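Local atomic coordinates of AlyGC (Glaciecola chathamensis, PDB entry 5GKD), a protein that cleaves the polysaccharide alginate as a member of polysaccharide lyase family 6, by the beta-elimination chemistry characteristic of such lyases. Residues 35-40 with 65-70; 442-447 with 469-474; 462-467 with 483-488. All coordinates share one frame; numbering follows the deposited sequence.

Interaction 1 (35-40 with 65-70); sequences EVLFEA and NLRLAG. With PO4 (phosphate ion), chain I.
Val-36, Phe-38 and Ala-40 are laced to Asn-65, Arg-67 and Ala-69 by five backbone hydrogen bonds, with the strands parallel and their axes 11° apart. Phe-38 N gives a short bond of 2.7 Å to Arg-67 O. Val-36 N donates to Asn-65 O at 2.9 Å. The chain turns a corner at Gly-70. A side chain at Gly-70 would collide with Ala-40 O.

The buried apolar contacts lie on the face of Val-36, Phe-38, Leu-66 and Leu-68. Val-36 CG1 rests on Leu-66 CD1 at 3.6 Å. The Phe-38 ring turns its edge to Leu-68 CG. This face looks into a right-handed parallel beta-helix, the fold of pectate lyase-like enzymes. The two strands belong to successive coils. Strands 48-52 and 73-81 line the same interior, and helix 8-17 covers it with Tyr-11 and Leu-15.

The other face is mixed. Arg-67 NH1 and NH2 hydrogen-bond phosphate O3 and O1 at 2.8 and 2.7 Å, with the anion at the guanidinium edge. A bend at chi3 (-65°) puts one face of the group against Leu-37 CD1. Arg-95 also binds this phosphate, which probably came from the crystallisation liquor. One water takes a bond from Arg-67 NE and donates to Asn-65 OD1. Asn-65 CG sits between its backbone N and carbonyl carbon (chi1 64°), which brings OD1 to 3.2 Å from Glu-35 CA. A second water joins Asn-65 ND2 to Glu-35 OE1. Glu-35 OE2 forms a salt bridge with Lys-475 of the second subunit. Glu-39 CB makes a carbon contact with Ala-69 CB at 3.8 Å, and the Glu-39 carboxylate pairs with Arg-95.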
loop_
_atom_site.group_PDB
_atom_site.type_symbol
_atom_site.label_atom_id
_atom_site.label_comp_id
_atom_site.label_asym_id
_atom_site.label_seq_id
_atom_site.Cartn_x
_atom_site.Cartn_y
_atom_site.Cartn_z
ATOM N N GLU A 35 -6.868 -21.256 19.302
ATOM C CA GLU A 35 -5.569 -20.989 19.923
ATOM C C GLU A 35 -5.355 -22.005 21.039
ATOM O O GLU A 35 -5.871 -21.846 22.143
ATOM C CB GLU A 35 -5.505 -19.561 20.457
ATOM C CG GLU A 35 -5.527 -18.506 19.381
ATOM C CD GLU A 35 -5.454 -17.086 19.927
ATOM O OE1 GLU A 35 -4.373 -16.668 20.398
ATOM O OE2 GLU A 35 -6.474 -16.382 19.860
ATOM N N VAL A 36 -4.585 -23.052 20.753
ATOM C CA VAL A 36 -4.416 -24.179 21.658
ATOM C C VAL A 36 -3.309 -23.854 22.648
ATOM O O VAL A 36 -2.183 -23.560 22.249
ATOM C CB VAL A 36 -4.087 -25.466 20.887
ATOM C CG1 VAL A 36 -3.865 -26.620 21.853
ATOM C CG2 VAL A 36 -5.182 -25.782 19.869
ATOM N N LEU A 37 -3.621 -23.910 23.938
ATOM C CA LEU A 37 -2.617 -23.839 24.992
ATOM C C LEU A 37 -2.604 -25.200 25.665
ATOM O O LEU A 37 -3.533 -25.543 26.405
ATOM C CB LEU A 37 -2.902 -22.718 25.991
ATOM C CG LEU A 37 -1.989 -22.646 27.230
ATOM C CD1 LEU A 37 -0.531 -22.600 26.817
ATOM C CD2 LEU A 37 -2.329 -21.452 28.126
ATOM N N PHE A 38 -1.567 -25.984 25.371
ATOM C CA PHE A 38 -1.391 -27.336 25.888
ATOM C C PHE A 38 -0.416 -27.226 27.049
ATOM O O PHE A 38 0.798 -27.317 26.877
ATOM C CB PHE A 38 -0.868 -28.267 24.805
ATOM C CG PHE A 38 -0.837 -29.715 25.209
ATOM C CD1 PHE A 38 -1.838 -30.254 25.988
ATOM C CD2 PHE A 38 0.177 -30.535 24.788
ATOM C CE1 PHE A 38 -1.801 -31.587 26.341
ATOM C CE2 PHE A 38 0.206 -31.873 25.133
ATOM C CZ PHE A 38 -0.768 -32.395 25.908
ATOM N N GLU A 39 -0.958 -27.023 28.240
ATOM C CA GLU A 39 -0.170 -26.762 29.437
ATOM C C GLU A 39 -0.532 -27.826 30.453
ATOM O O GLU A 39 -1.647 -27.822 30.995
ATOM C CB GLU A 39 -0.427 -25.356 29.985
ATOM C CG GLU A 39 0.228 -25.113 31.338
ATOM C CD GLU A 39 0.262 -23.659 31.715
ATOM O OE1 GLU A 39 1.224 -23.249 32.395
ATOM O OE2 GLU A 39 -0.676 -22.928 31.337
ATOM N N ALA A 40 0.407 -28.733 30.686
ATOM C CA ALA A 40 0.202 -29.897 31.521
ATOM C C ALA A 40 1.566 -30.417 31.952
ATOM O O ALA A 40 2.612 -29.926 31.524
ATOM C CB ALA A 40 -0.591 -30.974 30.776
ATOM N N ASN A 65 -3.376 -21.561 16.580
ATOM C CA ASN A 65 -1.962 -21.738 16.884
ATOM C C ASN A 65 -1.856 -22.752 18.018
ATOM O O ASN A 65 -2.860 -23.303 18.473
ATOM C CB ASN A 65 -1.283 -20.399 17.207
ATOM C CG ASN A 65 -1.831 -19.730 18.471
ATOM O OD1 ASN A 65 -2.446 -20.367 19.315
ATOM N ND2 ASN A 65 -1.593 -18.431 18.595
ATOM N N LEU A 66 -0.627 -23.012 18.458
ATOM C CA LEU A 66 -0.373 -24.035 19.467
ATOM C C LEU A 66 0.765 -23.600 20.377
ATOM O O LEU A 66 1.817 -23.163 19.898
ATOM C CB LEU A 66 -0.040 -25.383 18.820
ATOM C CG LEU A 66 0.537 -26.496 19.707
ATOM C CD1 LEU A 66 -0.437 -26.899 20.793
ATOM C CD2 LEU A 66 0.926 -27.702 18.870
ATOM N N ARG A 67 0.542 -23.702 21.682
ATOM C CA ARG A 67 1.577 -23.447 22.674
ATOM C C ARG A 67 1.674 -24.656 23.585
ATOM O O ARG A 67 0.650 -25.182 24.027
ATOM C CB ARG A 67 1.287 -22.179 23.481
ATOM C CG ARG A 67 1.496 -20.885 22.686
ATOM C CD ARG A 67 1.113 -19.653 23.478
ATOM N NE ARG A 67 -0.314 -19.626 23.777
ATOM C CZ ARG A 67 -0.876 -18.927 24.759
ATOM N NH1 ARG A 67 -0.128 -18.190 25.581
ATOM N NH2 ARG A 67 -2.192 -18.977 24.926
ATOM N N LEU A 68 2.896 -25.126 23.817
ATOM C CA LEU A 68 3.177 -26.164 24.800
ATOM C C LEU A 68 3.789 -25.530 26.041
ATOM O O LEU A 68 4.630 -24.640 25.932
ATOM C CB LEU A 68 4.145 -27.218 24.253
ATOM C CG LEU A 68 3.647 -28.183 23.190
ATOM C CD1 LEU A 68 3.624 -27.504 21.822
ATOM C CD2 LEU A 68 4.488 -29.466 23.147
ATOM N N ALA A 69 3.373 -25.990 27.217
ATOM C CA ALA A 69 3.916 -25.455 28.464
ATOM C C ALA A 69 3.927 -26.547 29.522
ATOM O O ALA A 69 2.935 -27.262 29.671
ATOM C CB ALA A 69 3.096 -24.245 28.936
ATOM N N GLY A 70 5.032 -26.680 30.249
ATOM C CA GLY A 70 5.157 -27.773 31.202
ATOM C C GLY A 70 6.226 -28.773 30.811
ATOM O O GLY A 70 7.293 -28.381 30.367
HETATM P P PO4 I . -2.462 -16.624 27.897
HETATM O O1 PO4 I . -3.233 -17.244 26.755
HETATM O O2 PO4 I . -3.193 -16.865 29.196
HETATM O O3 PO4 I . -1.074 -17.214 28.006
HETATM O O4 PO4 I . -2.348 -15.146 27.638
HETATM O O HOH W 1 -4.888 -19.787 24.108
HETATM O O HOH W 2 -2.203 -17.494 21.610
HETATM O O HOH W 3 -2.207 -20.770 22.052
#

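Interaction 2 (442-447 with 469-474); sequences IAVSPG and GEYWVS
Pro-446 lies across the ring of Tyr-471, and this pair is the tight part of the contact. Pro-446 CA makes a CH-pi contact over the ring face, 4.2 Å from the centroid. Pro-446 CG adds an apolar touch to Tyr-471 CZ at 4.0 Å. Ser-445 O approaches Tyr-471 CE2 to 3.4 Å, and Val-444 CG1 meets the same ring carbon more loosely, at 4.2 Å. Tyr-471 CG stands anti to the carbonyl carbon (chi1 -64°), which brings the ring against the 444-446 backbone. Its hydroxyl is hydrogen-bonded to Gln-467 O. With an alanine here the ring and hydroxyl are gone, which would probably open a gap beside Pro-446 and leave Gln-467 O without this partner.

The contact joins the first two coils of a second parallel beta-helix, at a corner. Strand 441-444 pairs with 462-466 before the corner; after it, Gly-447 meets strand 469-473. The peptide bond from Pro-446 to Gly-447 is cis. Trp-472 N donates to Gly-447 O at 3.0 Å. Gly-469 passes close to Pro-446 CG, where a side chain would clash.

The outer side is looser. The edge of the Trp-472 ring meets Gly-447 O, and the ring stacks with Phe-496. Trp-472 NE1 makes a weak bond of 3.4 Å to Glu-470 OE1, and Glu-470 is exposed.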
loop_
_atom_site.group_PDB
_atom_site.type_symbol
_atom_site.label_atom_id
_atom_site.label_comp_id
_atom_site.label_asym_id
_atom_site.label_seq_id
_atom_site.Cartn_x
_atom_site.Cartn_y
_atom_site.Cartn_z
ATOM N N ILE A 442 -9.389 -23.250 -24.068
ATOM C CA ILE A 442 -10.739 -22.710 -24.147
ATOM C C ILE A 442 -10.770 -21.692 -25.274
ATOM O O ILE A 442 -9.974 -20.746 -25.285
ATOM C CB ILE A 442 -11.164 -22.050 -22.824
ATOM C CG1 ILE A 442 -11.086 -23.050 -21.676
ATOM C CG2 ILE A 442 -12.562 -21.458 -22.951
ATOM C CD1 ILE A 442 -11.225 -22.410 -20.312
ATOM N N ALA A 443 -11.679 -21.884 -26.221
ATOM C CA ALA A 443 -11.869 -20.911 -27.282
ATOM C C ALA A 443 -12.716 -19.751 -26.773
ATOM O O ALA A 443 -13.702 -19.953 -26.061
ATOM C CB ALA A 443 -12.532 -21.569 -28.493
ATOM N N VAL A 444 -12.319 -18.550 -27.096
ATOM C CA VAL A 444 -13.028 -17.388 -26.662
ATOM C C VAL A 444 -13.327 -16.587 -27.891
ATOM O O VAL A 444 -12.567 -16.603 -28.808
ATOM C CB VAL A 444 -12.163 -16.543 -25.731
ATOM C CG1 VAL A 444 -12.982 -15.453 -25.113
ATOM C CG2 VAL A 444 -11.536 -17.401 -24.674
ATOM N N SER A 445 -14.431 -15.868 -27.889
ATOM C CA SER A 445 -14.801 -15.065 -29.018
ATOM C C SER A 445 -15.094 -13.626 -28.671
ATOM O O SER A 445 -15.351 -13.308 -27.554
ATOM C CB SER A 445 -16.029 -15.658 -29.669
ATOM O OG SER A 445 -15.632 -16.579 -30.633
ATOM N N PRO A 446 -15.043 -12.734 -29.734
ATOM C CA PRO A 446 -15.388 -11.342 -29.411
ATOM C C PRO A 446 -16.844 -11.229 -29.035
ATOM O O PRO A 446 -17.523 -12.177 -29.298
ATOM C CB PRO A 446 -15.221 -10.624 -30.724
ATOM C CG PRO A 446 -14.252 -11.386 -31.466
ATOM C CD PRO A 446 -14.619 -12.774 -31.196
ATOM N N GLY A 447 -17.331 -10.139 -28.452
ATOM C CA GLY A 447 -16.543 -8.971 -28.186
ATOM C C GLY A 447 -16.847 -8.005 -27.051
ATOM O O GLY A 447 -16.284 -6.939 -27.052
ATOM N N GLY A 469 -10.745 -10.652 -33.948
ATOM C CA GLY A 469 -11.774 -9.662 -33.730
ATOM C C GLY A 469 -11.399 -8.709 -32.613
ATOM O O GLY A 469 -10.229 -8.569 -32.262
ATOM N N GLU A 470 -12.421 -8.062 -32.055
ATOM C CA GLU A 470 -12.268 -6.968 -31.103
ATOM C C GLU A 470 -12.797 -7.394 -29.738
ATOM O O GLU A 470 -13.902 -7.930 -29.638
ATOM C CB GLU A 470 -13.002 -5.709 -31.595
ATOM C CG GLU A 470 -12.366 -5.068 -32.840
ATOM C CD GLU A 470 -12.964 -3.708 -33.220
ATOM O OE1 GLU A 470 -14.131 -3.429 -32.884
ATOM O OE2 GLU A 470 -12.250 -2.898 -33.854
ATOM N N TYR A 471 -12.014 -7.148 -28.690
ATOM C CA TYR A 471 -12.410 -7.484 -27.320
ATOM C C TYR A 471 -12.463 -6.199 -26.512
ATOM O O TYR A 471 -11.421 -5.656 -26.137
ATOM C CB TYR A 471 -11.445 -8.480 -26.697
ATOM C CG TYR A 471 -11.446 -9.806 -27.394
ATOM C CD1 TYR A 471 -10.706 -10.003 -28.554
ATOM C CD2 TYR A 471 -12.192 -10.861 -26.907
ATOM C CE1 TYR A 471 -10.705 -11.213 -29.196
ATOM C CE2 TYR A 471 -12.204 -12.075 -27.547
ATOM C CZ TYR A 471 -11.463 -12.248 -28.689
ATOM O OH TYR A 471 -11.468 -13.466 -29.325
ATOM N N TRP A 472 -13.669 -5.710 -26.260
ATOM C CA TRP A 472 -13.865 -4.494 -25.492
ATOM C C TRP A 472 -13.998 -4.876 -24.024
ATOM O O TRP A 472 -14.700 -5.832 -23.687
ATOM C CB TRP A 472 -15.101 -3.738 -25.993
ATOM C CG TRP A 472 -14.875 -3.176 -27.365
ATOM C CD1 TRP A 472 -15.026 -3.828 -28.547
ATOM C CD2 TRP A 472 -14.397 -1.862 -27.689
ATOM N NE1 TRP A 472 -14.683 -2.999 -29.596
ATOM C CE2 TRP A 472 -14.296 -1.788 -29.095
ATOM C CE3 TRP A 472 -14.052 -0.742 -26.927
ATOM C CZ2 TRP A 472 -13.868 -0.639 -29.752
ATOM C CZ3 TRP A 472 -13.634 0.396 -27.577
ATOM C CH2 TRP A 472 -13.544 0.442 -28.979
ATOM N N VAL A 473 -13.305 -4.151 -23.156
ATOM C CA VAL A 473 -13.143 -4.570 -21.768
ATOM C C VAL A 473 -13.614 -3.433 -20.879
ATOM O O VAL A 473 -12.869 -2.482 -20.624
ATOM C CB VAL A 473 -11.700 -4.972 -21.452
ATOM C CG1 VAL A 473 -11.583 -5.374 -20.005
ATOM C CG2 VAL A 473 -11.284 -6.125 -22.345
ATOM N N SER A 474 -14.855 -3.525 -20.409
ATOM C CA SER A 474 -15.463 -2.530 -19.545
ATOM C C SER A 474 -15.277 -2.830 -18.065
ATOM O O SER A 474 -15.653 -2.003 -17.231
ATOM C CB SER A 474 -16.964 -2.425 -19.844
ATOM O OG SER A 474 -17.541 -3.714 -19.915
#

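Interaction 3 (462-467 with 483-488)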
loop_
_atom_site.group_PDB
_atom_site.type_symbol
_atom_site.label_atom_id
_atom_site.label_comp_id
_atom_site.label_asym_id
_atom_site.label_seq_id
_atom_site.Cartn_x
_atom_site.Cartn_y
_atom_site.Cartn_z
ATOM N N ASP A 462 -5.208 -23.082 -17.420
ATOM C CA ASP A 462 -5.870 -23.116 -18.720
ATOM C C ASP A 462 -5.237 -22.123 -19.690
ATOM O O ASP A 462 -4.490 -21.223 -19.297
ATOM C CB ASP A 462 -7.357 -22.808 -18.572
ATOM C CG ASP A 462 -8.135 -23.983 -18.047
ATOM O OD1 ASP A 462 -7.535 -25.072 -17.954
ATOM O OD2 ASP A 462 -9.337 -23.825 -17.729
ATOM N N VAL A 463 -5.552 -22.294 -20.978
ATOM C CA VAL A 463 -5.096 -21.395 -22.038
ATOM C C VAL A 463 -6.318 -20.883 -22.781
ATOM O O VAL A 463 -7.072 -21.666 -23.364
ATOM C CB VAL A 463 -4.118 -22.080 -23.004
ATOM C CG1 VAL A 463 -3.710 -21.122 -24.116
ATOM C CG2 VAL A 463 -2.896 -22.571 -22.264
ATOM N N LEU A 464 -6.516 -19.573 -22.754
ATOM C CA LEU A 464 -7.591 -18.935 -23.496
ATOM C C LEU A 464 -7.082 -18.583 -24.892
ATOM O O LEU A 464 -6.049 -17.919 -25.032
ATOM C CB LEU A 464 -8.085 -17.687 -22.763
ATOM C CG LEU A 464 -9.105 -17.792 -21.610
ATOM C CD1 LEU A 464 -8.779 -18.893 -20.625
ATOM C CD2 LEU A 464 -9.248 -16.455 -20.871
ATOM N N VAL A 465 -7.795 -19.048 -25.919
ATOM C CA VAL A 465 -7.416 -18.856 -27.315
ATOM C C VAL A 465 -8.447 -17.920 -27.934
ATOM O O VAL A 465 -9.579 -18.329 -28.218
ATOM C CB VAL A 465 -7.329 -20.183 -28.075
ATOM C CG1 VAL A 465 -6.692 -19.967 -29.427
ATOM C CG2 VAL A 465 -6.537 -21.189 -27.269
ATOM N N LEU A 466 -8.067 -16.659 -28.126
ATOM C CA LEU A 466 -8.993 -15.650 -28.621
ATOM C C LEU A 466 -9.064 -15.720 -30.139
ATOM O O LEU A 466 -8.035 -15.671 -30.824
ATOM C CB LEU A 466 -8.565 -14.246 -28.189
ATOM C CG LEU A 466 -8.016 -14.005 -26.786
ATOM C CD1 LEU A 466 -7.622 -12.549 -26.611
ATOM C CD2 LEU A 466 -9.020 -14.414 -25.740
ATOM N N GLN A 467 -10.277 -15.837 -30.664
ATOM C CA GLN A 467 -10.460 -15.782 -32.100
ATOM C C GLN A 467 -10.298 -14.343 -32.576
ATOM O O GLN A 467 -10.286 -13.398 -31.782
ATOM C CB GLN A 467 -11.826 -16.344 -32.475
ATOM C CG GLN A 467 -12.092 -17.732 -31.893
ATOM C CD GLN A 467 -13.578 -18.053 -31.795
ATOM O OE1 GLN A 467 -14.416 -17.153 -31.730
ATOM N NE2 GLN A 467 -13.908 -19.338 -31.763
ATOM N N LEU A 483 -2.924 -18.489 -15.800
ATOM C CA LEU A 483 -3.691 -18.391 -17.036
ATOM C C LEU A 483 -2.807 -17.907 -18.172
ATOM O O LEU A 483 -1.926 -17.071 -17.964
ATOM C CB LEU A 483 -4.875 -17.434 -16.860
ATOM C CG LEU A 483 -6.129 -17.709 -17.680
ATOM C CD1 LEU A 483 -6.893 -18.903 -17.110
ATOM C CD2 LEU A 483 -7.009 -16.468 -17.728
ATOM N N THR A 484 -3.052 -18.433 -19.370
ATOM C CA THR A 484 -2.439 -17.948 -20.601
ATOM C C THR A 484 -3.529 -17.380 -21.499
ATOM O O THR A 484 -4.542 -18.041 -21.745
ATOM C CB THR A 484 -1.681 -19.059 -21.335
ATOM O OG1 THR A 484 -0.599 -19.526 -20.522
ATOM C CG2 THR A 484 -1.114 -18.544 -22.637
ATOM N N ILE A 485 -3.331 -16.158 -21.975
ATOM C CA ILE A 485 -4.217 -15.537 -22.951
ATOM C C ILE A 485 -3.476 -15.506 -24.286
ATOM O O ILE A 485 -2.484 -14.782 -24.443
ATOM C CB ILE A 485 -4.658 -14.140 -22.501
ATOM C CG1 ILE A 485 -5.367 -14.243 -21.144
ATOM C CG2 ILE A 485 -5.560 -13.516 -23.542
ATOM C CD1 ILE A 485 -5.952 -12.969 -20.650
ATOM N N ARG A 486 -3.937 -16.311 -25.244
ATOM C CA ARG A 486 -3.239 -16.527 -26.508
ATOM C C ARG A 486 -4.143 -16.171 -27.679
ATOM O O ARG A 486 -5.294 -16.612 -27.731
ATOM C CB ARG A 486 -2.783 -17.984 -26.633
ATOM C CG ARG A 486 -2.126 -18.332 -27.965
ATOM C CD ARG A 486 -1.742 -19.790 -28.008
ATOM N NE ARG A 486 -0.796 -20.101 -26.943
ATOM C CZ ARG A 486 -0.575 -21.321 -26.458
ATOM N NH1 ARG A 486 -1.240 -22.366 -26.945
ATOM N NH2 ARG A 486 0.309 -21.495 -25.479
ATOM N N ALA A 487 -3.626 -15.389 -28.618
ATOM C CA ALA A 487 -4.360 -15.126 -29.850
ATOM C C ALA A 487 -4.282 -16.342 -30.762
ATOM O O ALA A 487 -3.210 -16.928 -30.940
ATOM C CB ALA A 487 -3.801 -13.900 -30.571
ATOM N N GLN A 488 -5.399 -16.701 -31.330
ATOM C CA GLN A 488 -5.453 -17.792 -32.253
ATOM C C GLN A 488 -4.501 -17.474 -33.389
ATOM O O GLN A 488 -3.775 -18.295 -33.838
ATOM C CB GLN A 488 -6.857 -17.897 -32.733
ATOM C CG GLN A 488 -7.019 -18.738 -33.942
ATOM C CD GLN A 488 -7.494 -20.073 -33.577
ATOM O OE1 GLN A 488 -8.606 -20.223 -33.154
ATOM N NE2 GLN A 488 -6.653 -21.047 -33.712
HETATM O O HOH W 4 -1.866 -21.183 -18.533
#
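Strands 462-466 and 483-487 run parallel, their axes 24° apart and 4.6 Å at closest approach, joined by hydrogen bonds in which each strand gives and receives in turn. Leu-464 makes two bonds to the same neighbour: its N donates to Thr-484 O and its O accepts from Arg-486 N, both at 2.7 Å. Leu-466 N donates to Arg-486 O. Gln-488 N, just beyond the second strand, donates to Leu-466 O.

Leu-464, Leu-466, Leu-483 and Ile-485 share the inward face. Leu-464 CD2 touches Leu-483 CD2 at 3.9 Å. Leu-466 CD1 packs on Ile-485 CG2 at 3.8 Å. Helix 450-457 covers these leucines through Leu-451, Ala-454 and Ile-455.

On the opposite face Val-463 and Thr-484 lie side by side and point the same way, with Val-463 CG2 against Thr-484 CB. Val-463 CG1 also sits over the centre of the Arg-486 guanidinium, 3.9 Å from CZ. Arg-486 leaves the backbone with CG anti to N (chi1 176°) and then bends at chi3, which folds the flat group back over the valine. Its NE has a long, weak ion pair with Asp-514. Val-465 CG1 rests against Gln-488 CA at 3.8 Å.

Asp-462 O accepts from Thr-484 N and from a water that also bonds Thr-484 OG1. The Asp-462 carboxylate is engaged outside the pair; it takes a hydrogen bond from Glu-459 N and forms a salt bridge with Lys-440.

Parallel strands one coil apart, with aliphatic side chains of neighbouring coils packed together in the interior, are the hallmark of a parallel beta-helix. Here they form the early coils of the second helix of the chain, beneath its covering helix 450-457.

Interactions 2 and 3 belong to the same end of the second beta-helix, with centres 11 Å apart. Strand 462-466 is the common element: it pairs with 441-444 of interaction 2 and with 483-487 of interaction 3. Interaction 1 stands apart in the first beta-helix, its nearest atoms about 33 Å from interaction 3. Interactions 1 and 3 are equivalent in kind, each a parallel ladder between successive coils. Interaction 3 is the more buried, while interaction 1 has one buried apolar face and one where water, anion and charge join a few carbon contacts. Interaction 2 is partly buried and sits at a corner. It has a single backbone hydrogen bond and depends mainly on ring packing.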